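Local coordinates for PAP fimbrial major pilin protein (Escherichia coli, PDB 2UY6), which polymerises into the thick, right-handed helical rod of the P pilus, through which bacteria colonise the epithelium of specific host organs, at residues B[138-142]-B[143-147]. The protein carries 2 engineered substitutions. Numbering follows the deposited sequence.
Sequences KKSSA and VGAAV
Lys-139 lays the aliphatic part of its side chain against one methyl of Val-147, with CG 3.6 Å from CG2 of the valine and CB and CD nearly as near. The two side chains meet at a slant. With CG anti to the backbone N (chi1 -175°), the lysine stem runs out over the returning chain, and CD lies 3.7 Å from Ala-145 O. Nearer the bend, the methyl of Ala-145 points back toward 138-142, its CB lying 4.1 Å from CB of Ser-140 and about as far from CB of Ala-142.

A type II beta turn from Ala-142 to Ala-145 reverses the chain here. Gly-144 occupies its third position with a positive phi of 62°, a conformation that glycine adopts easily. The closing bond, from Ala-145 N to Ala-142 O, is 3.0 Å long but weak, its N-H...O angle being only 121°. An ST turn precedes the bend: Ser-140 OG accepts from Ala-142 N at 2.9 Å and helps to set the approach to the turn.

Further out, Lys-138 NZ reaches Lys-139 O at 3.2 Å, almost in line with the C=O bond, and also forms a salt bridge with Glu-92 OE2, which is hydrogen-bonded to Ser-141 OG as well. Glu-44 of helix 40-45 bridges the two arms, its OE2 in a salt bridge with Lys-139 NZ and its OE1 hydrogen-bonded to Val-147 N, while Val-86 of strand 77-86 packs on Ser-140 and Ala-142. The loop joining strands 130-139 and 153-162 of this immunoglobulin-like pilin domain is closed by only a weak turn bond, so the small apolar contacts and the two glutamates, whose carboxylates would be favoured as anions by the lysines, probably contribute much to holding it at the surface.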
loop_
_atom_site.group_PDB
_atom_site.type_symbol
_atom_site.label_atom_id
_atom_site.label_comp_id
_atom_site.label_asym_id
_atom_site.label_seq_id
_atom_site.Cartn_x
_atom_site.Cartn_y
_atom_site.Cartn_z
ATOM N N LYS B 138 -29.869 19.897 -9.662
ATOM C CA LYS B 138 -30.563 21.159 -9.883
ATOM C C LYS B 138 -30.353 21.668 -11.299
ATOM O O LYS B 138 -29.528 21.135 -12.039
ATOM C CB LYS B 138 -30.101 22.216 -8.877
ATOM C CG LYS B 138 -28.732 22.803 -9.141
ATOM C CD LYS B 138 -28.350 23.745 -8.019
ATOM C CE LYS B 138 -27.218 24.654 -8.421
ATOM N NZ LYS B 138 -27.642 25.536 -9.545
ATOM N N LYS B 139 -31.118 22.688 -11.675
ATOM C CA LYS B 139 -30.995 23.268 -13.000
ATOM C C LYS B 139 -29.595 23.847 -13.090
ATOM O O LYS B 139 -29.084 24.405 -12.123
ATOM C CB LYS B 139 -32.035 24.371 -13.211
ATOM C CG LYS B 139 -32.029 24.943 -14.624
ATOM C CD LYS B 139 -33.179 25.913 -14.863
ATOM C CE LYS B 139 -33.048 27.161 -14.010
ATOM N NZ LYS B 139 -34.177 28.107 -14.259
ATOM N N SER B 140 -28.975 23.687 -14.253
ATOM C CA SER B 140 -27.629 24.179 -14.500
ATOM C C SER B 140 -27.571 25.688 -14.356
ATOM O O SER B 140 -28.564 26.368 -14.582
ATOM C CB SER B 140 -27.194 23.795 -15.911
ATOM O OG SER B 140 -26.028 24.496 -16.279
ATOM N N SER B 141 -26.410 26.211 -13.976
ATOM C CA SER B 141 -26.247 27.655 -13.837
ATOM C C SER B 141 -25.831 28.264 -15.180
ATOM O O SER B 141 -25.514 29.457 -15.267
ATOM C CB SER B 141 -25.198 27.987 -12.769
ATOM O OG SER B 141 -25.706 27.767 -11.463
ATOM N N ALA B 142 -25.826 27.438 -16.223
ATOM C CA ALA B 142 -25.467 27.908 -17.556
ATOM C C ALA B 142 -26.520 28.911 -18.025
ATOM O O ALA B 142 -27.726 28.679 -17.891
ATOM C CB ALA B 142 -25.389 26.735 -18.524
ATOM N N VAL B 143 -26.059 30.034 -18.564
ATOM C CA VAL B 143 -26.966 31.063 -19.046
ATOM C C VAL B 143 -27.994 30.444 -19.985
ATOM O O VAL B 143 -27.647 29.647 -20.864
ATOM C CB VAL B 143 -26.201 32.168 -19.802
ATOM C CG1 VAL B 143 -25.245 32.882 -18.854
ATOM C CG2 VAL B 143 -25.430 31.560 -20.969
ATOM N N GLY B 144 -29.259 30.797 -19.778
ATOM C CA GLY B 144 -30.323 30.289 -20.624
ATOM C C GLY B 144 -30.499 28.785 -20.593
ATOM O O GLY B 144 -30.844 28.165 -21.602
ATOM N N ALA B 145 -30.260 28.186 -19.436
ATOM C CA ALA B 145 -30.419 26.748 -19.307
ATOM C C ALA B 145 -31.876 26.473 -18.965
ATOM O O ALA B 145 -32.520 27.271 -18.284
ATOM C CB ALA B 145 -29.506 26.214 -18.210
ATOM N N ALA B 146 -32.394 25.349 -19.441
ATOM C CA ALA B 146 -33.775 24.993 -19.165
ATOM C C ALA B 146 -33.900 23.499 -18.939
ATOM O O ALA B 146 -33.404 22.691 -19.730
ATOM C CB ALA B 146 -34.674 25.427 -20.318
ATOM N N VAL B 147 -34.571 23.139 -17.851
ATOM C CA VAL B 147 -34.760 21.743 -17.508
ATOM C C VAL B 147 -35.696 21.121 -18.524
ATOM O O VAL B 147 -36.709 21.716 -18.893
ATOM C CB VAL B 147 -35.362 21.599 -16.111
ATOM C CG1 VAL B 147 -35.409 20.141 -15.716
ATOM C CG2 VAL B 147 -34.552 22.403 -15.122
#